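Local coordinates for protein L-Ala-D/L-Glu Epimerase (Escherichia coli, PDB 1JPD) that is an epimerase of the enolase superfamily, combining an enolase-like N-terminal domain with a TIM-barrel-type C-terminal domain, at residues A63-V68 / G88-A93; L159-M164 / C193-D198; E187-R192 / E217-P222. One frame throughout, in Å; residues are numbered along the deposited sequence.

Interaction 1: residues A63-V68 / G88-A93; sequences AQIMSV and GAARNA
Q64 and I65 on helix 58-66 meet A90 and A93 on helix 89-104, a helix-helix contact in the N-terminal domain of the enolase superfamily, where helices pack against a three-stranded antiparallel sheet. The backbones come nearest at I65 and A90, whose CA atoms are 5.8 Å apart, a short spacing consistent with the small alanine methyls on the second helix. The A90 methyl points at the first helix and is met by two different side chains. Q64 lies along it: its CB is 3.5 Å from A90 CB, and with CG beside the backbone N (chi1 -61°) and the chain extended beyond, the amide carbon CD passes 3.8 Å from the same A90 CB. Aliphatic root and amide end therefore both border one methyl. I65 contributes its longer branch, with CG1 3.9 Å from A90 CB. Its CD1 then continues to the next turn of the partner helix, 4.1 Å from A93 CB. The tip of I65 thus follows the A90-A93 ridge, and I65 also rests on V33 and V35 of strand 29-39 while A93 touches V35, which joins the helix pair to the antiparallel sheet. The polar end of Q64 is linked differently, through a water near the start of helix 89-104, just after the N-cap residue G88. That water accepts a hydrogen bond from the backbone A90 N at 3.0 Å and a weak one from Q64 NE2 at 2.8 Å.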
loop_
_atom_site.group_PDB
_atom_site.type_symbol
_atom_site.label_atom_id
_atom_site.label_comp_id
_atom_site.label_asym_id
_atom_site.label_seq_id
_atom_site.Cartn_x
_atom_site.Cartn_y
_atom_site.Cartn_z
ATOM N N ALA A 63 -21.398 6.542 -1.115
ATOM C CA ALA A 63 -22.087 7.797 -1.367
ATOM C C ALA A 63 -21.284 8.660 -2.344
ATOM O O ALA A 63 -21.849 9.239 -3.276
ATOM C CB ALA A 63 -22.307 8.544 -0.058
ATOM N N GLN A 64 -19.968 8.745 -2.143
ATOM C CA GLN A 64 -19.128 9.551 -3.029
ATOM C C GLN A 64 -19.161 9.027 -4.454
ATOM O O GLN A 64 -19.178 9.807 -5.405
ATOM C CB GLN A 64 -17.672 9.570 -2.555
ATOM C CG GLN A 64 -17.439 10.163 -1.182
ATOM C CD GLN A 64 -15.961 10.232 -0.844
ATOM O OE1 GLN A 64 -15.201 10.972 -1.473
ATOM N NE2 GLN A 64 -15.545 9.454 0.143
ATOM N N ILE A 65 -19.167 7.704 -4.605
ATOM C CA ILE A 65 -19.184 7.114 -5.941
ATOM C C ILE A 65 -20.509 7.406 -6.645
ATOM O O ILE A 65 -20.516 7.861 -7.799
ATOM C CB ILE A 65 -18.918 5.570 -5.893
ATOM C CG1 ILE A 65 -17.554 5.303 -5.247
ATOM C CG2 ILE A 65 -18.925 4.985 -7.312
ATOM C CD1 ILE A 65 -17.133 3.851 -5.229
ATOM N N MET A 66 -21.621 7.159 -5.952
ATOM C CA MET A 66 -22.940 7.415 -6.526
ATOM C C MET A 66 -22.981 8.855 -7.005
ATOM O O MET A 66 -23.367 9.139 -8.138
ATOM C CB MET A 66 -24.051 7.216 -5.491
ATOM C CG MET A 66 -24.120 5.840 -4.852
ATOM S SD MET A 66 -23.994 4.485 -6.032
ATOM C CE MET A 66 -25.237 4.943 -7.246
ATOM N N SER A 67 -22.566 9.762 -6.130
ATOM C CA SER A 67 -22.559 11.186 -6.433
ATOM C C SER A 67 -21.977 11.491 -7.804
ATOM O O SER A 67 -22.230 12.555 -8.363
ATOM C CB SER A 67 -21.745 11.946 -5.388
ATOM O OG SER A 67 -20.392 12.056 -5.800
ATOM N N VAL A 68 -21.193 10.574 -8.351
ATOM C CA VAL A 68 -20.603 10.839 -9.648
ATOM C C VAL A 68 -20.983 9.800 -10.710
ATOM O O VAL A 68 -20.403 9.760 -11.801
ATOM C CB VAL A 68 -19.061 10.966 -9.523
ATOM C CG1 VAL A 68 -18.423 9.595 -9.366
ATOM C CG2 VAL A 68 -18.506 11.703 -10.720
ATOM N N GLY A 88 -8.915 9.479 -2.240
ATOM C CA GLY A 88 -9.509 8.643 -1.208
ATOM C C GLY A 88 -9.986 7.333 -1.811
ATOM O O GLY A 88 -9.848 7.124 -3.016
ATOM N N ALA A 89 -10.556 6.452 -0.995
ATOM C CA ALA A 89 -11.024 5.156 -1.493
ATOM C C ALA A 89 -12.015 5.238 -2.654
ATOM O O ALA A 89 -11.945 4.440 -3.589
ATOM C CB ALA A 89 -11.637 4.346 -0.357
ATOM N N ALA A 90 -12.947 6.186 -2.585
ATOM C CA ALA A 90 -13.943 6.334 -3.639
ATOM C C ALA A 90 -13.273 6.575 -4.981
ATOM O O ALA A 90 -13.486 5.821 -5.936
ATOM C CB ALA A 90 -14.909 7.483 -3.315
ATOM N N ARG A 91 -12.453 7.613 -5.067
ATOM C CA ARG A 91 -11.799 7.886 -6.333
ATOM C C ARG A 91 -10.935 6.710 -6.774
ATOM O O ARG A 91 -10.796 6.456 -7.969
ATOM C CB ARG A 91 -10.949 9.155 -6.265
ATOM C CG ARG A 91 -10.512 9.638 -7.644
ATOM C CD ARG A 91 -9.816 10.985 -7.597
ATOM N NE ARG A 91 -8.433 10.896 -7.133
ATOM C CZ ARG A 91 -7.636 11.946 -6.962
ATOM N NH1 ARG A 91 -8.088 13.169 -7.216
ATOM N NH2 ARG A 91 -6.387 11.773 -6.546
ATOM N N ASN A 92 -10.367 5.983 -5.815
ATOM C CA ASN A 92 -9.521 4.844 -6.143
ATOM C C ASN A 92 -10.291 3.772 -6.908
ATOM O O ASN A 92 -9.810 3.265 -7.929
ATOM C CB ASN A 92 -8.906 4.246 -4.877
ATOM C CG ASN A 92 -7.905 3.145 -5.181
ATOM O OD1 ASN A 92 -7.166 3.217 -6.173
ATOM N ND2 ASN A 92 -7.861 2.127 -4.323
ATOM N N ALA A 93 -11.484 3.426 -6.427
ATOM C CA ALA A 93 -12.291 2.419 -7.108
ATOM C C ALA A 93 -12.632 2.871 -8.533
ATOM O O ALA A 93 -12.499 2.098 -9.486
ATOM C CB ALA A 93 -13.558 2.148 -6.333
HETATM O O HOH W 1 -13.057 8.527 -0.650
#

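Interaction 2: residues L159-M164 / C193-D198; sequences LISERM and CQLLAD
S161 with L195 and M164 with L196 mark the register between two helices that run nearly in the same direction: the axes of 160-164 and 193-198 cross at a signed angle of -15° and approach to 10.6 Å. The CA atoms of S161 and L195 are 7.3 Å apart, those of M164 and L196 7.5 Å. Such near-parallel neighbours, with strand 175-179 between them in sequence, are what successive helices of a beta/alpha barrel give. The gap is bridged by long side chains. L195 reaches directly across: CG stands anti to the backbone N (chi1 172°), and CD2 ends alongside the serine, 3.6 Å from S161 CB and also close to OG and CA. M164 and L196 form the more buried pair, their side chains crossing obliquely. The methionine bends at chi2 and chi3, so that both its CG, at 3.7 Å, and its CE, at 3.9 Å, lie by the single methyl L196 CD2. I160 points toward the partner helix, but its side chain stays farther off and its carbonyl O comes nearer, to L195 CD2. Around this pair, L196 continues onto L204 of strand 203-205, tying its helix to the barrel wall, and M164 also touches L199 in the loop leading to that strand. On another side of helix 160-170, R163 packs on P133 and M136 of helix 133-145 and makes a salt bridge with D156.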
loop_
_atom_site.group_PDB
_atom_site.type_symbol
_atom_site.label_atom_id
_atom_site.label_comp_id
_atom_site.label_asym_id
_atom_site.label_seq_id
_atom_site.Cartn_x
_atom_site.Cartn_y
_atom_site.Cartn_z
ATOM N N LEU A 159 10.309 -3.100 24.407
ATOM C CA LEU A 159 11.458 -3.949 24.132
ATOM C C LEU A 159 12.048 -3.791 22.732
ATOM O O LEU A 159 12.346 -4.782 22.069
ATOM C CB LEU A 159 11.069 -5.410 24.354
ATOM C CG LEU A 159 10.454 -5.734 25.715
ATOM C CD1 LEU A 159 10.074 -7.200 25.764
ATOM C CD2 LEU A 159 11.434 -5.400 26.820
ATOM N N ILE A 160 12.234 -2.554 22.287
ATOM C CA ILE A 160 12.783 -2.319 20.961
ATOM C C ILE A 160 14.166 -2.925 20.744
ATOM O O ILE A 160 14.433 -3.497 19.690
ATOM C CB ILE A 160 12.854 -0.815 20.647
ATOM C CG1 ILE A 160 11.440 -0.235 20.639
ATOM C CG2 ILE A 160 13.544 -0.582 19.310
ATOM C CD1 ILE A 160 10.451 -1.046 19.813
ATOM N N SER A 161 15.047 -2.816 21.729
ATOM C CA SER A 161 16.388 -3.354 21.552
ATOM C C SER A 161 16.462 -4.872 21.516
ATOM O O SER A 161 16.938 -5.437 20.527
ATOM C CB SER A 161 17.339 -2.809 22.619
ATOM O OG SER A 161 17.603 -1.435 22.394
ATOM N N GLU A 162 15.994 -5.547 22.563
ATOM C CA GLU A 162 16.088 -6.999 22.547
ATOM C C GLU A 162 15.362 -7.630 21.358
ATOM O O GLU A 162 15.907 -8.527 20.712
ATOM C CB GLU A 162 15.600 -7.622 23.857
ATOM C CG GLU A 162 16.076 -9.065 23.983
ATOM C CD GLU A 162 15.900 -9.652 25.365
ATOM O OE1 GLU A 162 15.497 -8.913 26.289
ATOM O OE2 GLU A 162 16.180 -10.862 25.526
ATOM N N ARG A 163 14.154 -7.166 21.052
ATOM C CA ARG A 163 13.408 -7.711 19.918
ATOM C C ARG A 163 14.227 -7.658 18.624
ATOM O O ARG A 163 14.439 -8.684 17.973
ATOM C CB ARG A 163 12.082 -6.958 19.720
ATOM C CG ARG A 163 11.012 -7.314 20.731
ATOM C CD ARG A 163 9.797 -6.396 20.659
ATOM N NE ARG A 163 8.708 -6.907 21.496
ATOM C CZ ARG A 163 7.574 -6.261 21.752
ATOM N NH1 ARG A 163 7.353 -5.053 21.243
ATOM N NH2 ARG A 163 6.651 -6.838 22.510
ATOM N N MET A 164 14.691 -6.466 18.258
ATOM C CA MET A 164 15.477 -6.300 17.039
ATOM C C MET A 164 16.789 -7.075 17.091
ATOM O O MET A 164 17.242 -7.600 16.070
ATOM C CB MET A 164 15.748 -4.818 16.768
ATOM C CG MET A 164 14.503 -4.053 16.375
ATOM S SD MET A 164 13.641 -4.906 15.042
ATOM C CE MET A 164 14.785 -4.677 13.640
ATOM N N CYS A 193 16.829 4.834 16.199
ATOM C CA CYS A 193 17.156 4.709 14.785
ATOM C C CYS A 193 18.597 4.236 14.696
ATOM O O CYS A 193 18.937 3.422 13.839
ATOM C CB CYS A 193 16.999 6.041 14.048
ATOM S SG CYS A 193 15.315 6.670 13.959
ATOM N N GLN A 194 19.436 4.723 15.607
ATOM C CA GLN A 194 20.843 4.342 15.607
ATOM C C GLN A 194 21.021 2.848 15.840
ATOM O O GLN A 194 21.890 2.224 15.239
ATOM C CB GLN A 194 21.624 5.127 16.661
ATOM C CG GLN A 194 23.127 5.055 16.426
ATOM C CD GLN A 194 23.504 5.533 15.031
ATOM O OE1 GLN A 194 23.277 6.697 14.681
ATOM N NE2 GLN A 194 24.072 4.636 14.225
ATOM N N LEU A 195 20.198 2.275 16.713
ATOM C CA LEU A 195 20.259 0.843 16.974
ATOM C C LEU A 195 19.814 0.066 15.736
ATOM O O LEU A 195 20.408 -0.949 15.397
ATOM C CB LEU A 195 19.352 0.465 18.139
ATOM C CG LEU A 195 19.241 -1.050 18.295
ATOM C CD1 LEU A 195 20.631 -1.625 18.559
ATOM C CD2 LEU A 195 18.295 -1.393 19.426
ATOM N N LEU A 196 18.761 0.535 15.071
ATOM C CA LEU A 196 18.285 -0.138 13.872
ATOM C C LEU A 196 19.399 -0.136 12.839
ATOM O O LEU A 196 19.577 -1.110 12.099
ATOM C CB LEU A 196 17.035 0.552 13.307
ATOM C CG LEU A 196 15.815 0.497 14.234
ATOM C CD1 LEU A 196 14.591 1.072 13.517
ATOM C CD2 LEU A 196 15.563 -0.951 14.651
ATOM N N ALA A 197 20.157 0.957 12.799
ATOM C CA ALA A 197 21.268 1.063 11.862
ATOM C C ALA A 197 22.380 0.088 12.254
ATOM O O ALA A 197 22.967 -0.555 11.388
ATOM C CB ALA A 197 21.797 2.489 11.819
ATOM N N ASP A 198 22.667 -0.040 13.549
ATOM C CA ASP A 198 23.709 -0.972 13.980
ATOM C C ASP A 198 23.370 -2.406 13.555
ATOM O O ASP A 198 24.270 -3.231 13.384
ATOM C CB ASP A 198 23.899 -0.960 15.509
ATOM C CG ASP A 198 24.434 0.361 16.040
ATOM O OD1 ASP A 198 25.072 1.120 15.277
ATOM O OD2 ASP A 198 24.232 0.635 17.242
#

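Interaction 3: residues E187-R192 / E217-P222; sequences EGLAAR and ENFIHP
L189 and A190 hold the ring of F219 in an apolar, aromatic-centred contact, formed where the first turn of helix 189-198 meets the loop that leads from strand 203-205 to strand 225-227 in the barrel domain. The segment 217-222 contains no regular helix or strand. It meets L189 and A190 chiefly through this one phenyl group, while P222 packs farther along the helix on C193, Q194 and A197. The nearest backbone approach is between A190 and F219, whose CA atoms are 6.7 Å apart. F219 takes chi1 71°, with CG between its backbone N and carbonyl carbon, which swings the ring toward the helix. A190 CB then sits over one face, 4.1 Å from the ring centroid and 17° off the ring normal, the geometry of a CH-pi contact. It is shifted from the ring centre toward CG, the nearest ring atom, at 3.9 Å from A190 CB. L189 approaches from the edge instead, its side chain crossing that of F219 at about a right angle. Its CD2 is 3.5 Å from F219 CE2 and lies near the ring plane, while L189 CG is equally placed, at 3.8 Å, between CE2 and CZ. The opposite face carries H221 NE2, 4.2 Å above the ring plane and likewise off centre, and P222 CD meets the edge in plane. Both imidazole nitrogens of H221 are hydrogen-bonded, NE2 with L216 O and ND1 with E245 OE2, which would restrain the imidazole's rotation. The side-chain contacts between L189, A190 and F219 are all carbon to carbon. Here, then, the loop meets the helix by apolar packing and one CH-pi contact, while H221 makes directional polar bonds on the far side of the phenyl ring.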
loop_
_atom_site.group_PDB
_atom_site.type_symbol
_atom_site.label_atom_id
_atom_site.label_comp_id
_atom_site.label_asym_id
_atom_site.label_seq_id
_atom_site.Cartn_x
_atom_site.Cartn_y
_atom_site.Cartn_z
ATOM N N GLU A 187 11.282 11.648 22.134
ATOM C CA GLU A 187 12.294 11.323 23.129
ATOM C C GLU A 187 12.959 9.965 22.878
ATOM O O GLU A 187 12.329 8.919 23.032
ATOM C CB GLU A 187 11.650 11.323 24.515
ATOM C CG GLU A 187 12.499 10.702 25.614
ATOM C CD GLU A 187 13.208 11.734 26.470
ATOM O OE1 GLU A 187 14.055 12.479 25.931
ATOM O OE2 GLU A 187 12.913 11.796 27.686
ATOM N N GLY A 188 14.233 9.989 22.493
ATOM C CA GLY A 188 14.962 8.755 22.259
ATOM C C GLY A 188 14.829 8.185 20.866
ATOM O O GLY A 188 15.366 7.115 20.575
ATOM N N LEU A 189 14.124 8.896 19.995
ATOM C CA LEU A 189 13.927 8.421 18.635
ATOM C C LEU A 189 15.247 8.230 17.879
ATOM O O LEU A 189 15.406 7.275 17.107
ATOM C CB LEU A 189 13.025 9.393 17.881
ATOM C CG LEU A 189 12.870 9.071 16.400
ATOM C CD1 LEU A 189 12.235 7.704 16.239
ATOM C CD2 LEU A 189 12.032 10.145 15.735
ATOM N N ALA A 190 16.195 9.135 18.112
ATOM C CA ALA A 190 17.497 9.075 17.450
ATOM C C ALA A 190 18.307 7.850 17.865
ATOM O O ALA A 190 18.806 7.110 17.017
ATOM C CB ALA A 190 18.284 10.341 17.734
ATOM N N ALA A 191 18.456 7.640 19.164
ATOM C CA ALA A 191 19.198 6.484 19.644
ATOM C C ALA A 191 18.616 5.175 19.080
ATOM O O ALA A 191 19.359 4.232 18.766
ATOM C CB ALA A 191 19.170 6.472 21.161
ATOM N N ARG A 192 17.285 5.136 18.963
ATOM C CA ARG A 192 16.589 3.967 18.436
ATOM C C ARG A 192 16.915 3.767 16.989
ATOM O O ARG A 192 17.238 2.651 16.591
ATOM C CB ARG A 192 15.071 4.062 18.585
ATOM C CG ARG A 192 14.614 3.718 19.973
ATOM C CD ARG A 192 13.111 3.836 20.078
ATOM N NE ARG A 192 12.608 3.446 21.391
ATOM C CZ ARG A 192 11.317 3.301 21.689
ATOM N NH1 ARG A 192 10.382 3.514 20.767
ATOM N NH2 ARG A 192 10.959 2.932 22.912
ATOM N N GLU A 217 13.077 16.153 12.127
ATOM C CA GLU A 217 13.973 17.121 11.497
ATOM C C GLU A 217 15.122 17.497 12.422
ATOM O O GLU A 217 16.062 18.181 12.012
ATOM C CB GLU A 217 13.210 18.393 11.130
ATOM C CG GLU A 217 12.191 18.211 10.038
ATOM C CD GLU A 217 11.475 19.497 9.700
ATOM O OE1 GLU A 217 11.012 20.174 10.644
ATOM O OE2 GLU A 217 11.371 19.822 8.494
ATOM N N ASN A 218 15.037 17.030 13.664
ATOM C CA ASN A 218 16.026 17.328 14.687
ATOM C C ASN A 218 17.221 16.386 14.793
ATOM O O ASN A 218 17.937 16.417 15.792
ATOM C CB ASN A 218 15.342 17.397 16.054
ATOM C CG ASN A 218 14.140 18.322 16.060
ATOM O OD1 ASN A 218 14.109 19.327 15.346
ATOM N ND2 ASN A 218 13.148 17.997 16.887
ATOM N N PHE A 219 17.448 15.540 13.797
ATOM C CA PHE A 219 18.592 14.639 13.860
ATOM C C PHE A 219 18.888 14.007 12.511
ATOM O O PHE A 219 17.980 13.773 11.714
ATOM C CB PHE A 219 18.374 13.560 14.940
ATOM C CG PHE A 219 17.333 12.524 14.595
ATOM C CD1 PHE A 219 17.674 11.392 13.851
ATOM C CD2 PHE A 219 16.013 12.663 15.040
ATOM C CE1 PHE A 219 16.717 10.408 13.554
ATOM C CE2 PHE A 219 15.050 11.687 14.751
ATOM C CZ PHE A 219 15.404 10.556 14.007
ATOM N N ILE A 220 20.165 13.760 12.238
ATOM C CA ILE A 220 20.550 13.149 10.971
ATOM C C ILE A 220 20.140 11.678 11.022
ATOM O O ILE A 220 20.649 10.903 11.837
ATOM C CB ILE A 220 22.073 13.271 10.733
ATOM C CG1 ILE A 220 22.480 14.747 10.790
ATOM C CG2 ILE A 220 22.441 12.685 9.374
ATOM C CD1 ILE A 220 23.980 14.982 10.814
ATOM N N HIS A 221 19.212 11.305 10.151
ATOM C CA HIS A 221 18.704 9.939 10.101
ATOM C C HIS A 221 19.779 8.906 9.801
ATOM O O HIS A 221 20.458 8.983 8.781
ATOM C CB HIS A 221 17.582 9.841 9.056
ATOM C CG HIS A 221 16.416 10.740 9.333
ATOM N ND1 HIS A 221 15.350 10.865 8.473
ATOM C CD2 HIS A 221 16.154 11.560 10.379
ATOM C CE1 HIS A 221 14.481 11.724 8.974
ATOM N NE2 HIS A 221 14.945 12.160 10.131
ATOM N N PRO A 222 19.953 7.927 10.699
ATOM C CA PRO A 222 20.950 6.868 10.517
ATOM C C PRO A 222 20.512 5.817 9.492
ATOM O O PRO A 222 21.328 5.028 9.018
ATOM C CB PRO A 222 21.110 6.295 11.927
ATOM C CG PRO A 222 19.773 6.500 12.526
ATOM C CD PRO A 222 19.422 7.900 12.072
#

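Interaction 1 stands apart in the N-terminal domain, its centre about 41 Å from that of interaction 2 and about 39 Å from that of interaction 3, on the other side of the chain's centre. Interactions 2 and 3 are neighbours, with centres about 12 Å apart, and share helix 189-198: F219 meets its first turn, while P222 runs on to C193, Q194 and A197, in the turns that also face helix 160-170. Interactions 1 and 2 are largely buried helix pairs, interaction 3 only partly buried. In interaction 1 small alanines accompany a close helix approach, and a water joins Q64 NE2 to A90 N; leucine and methionine span a wider gap in interaction 2, and an aromatic ring dominates interaction 3.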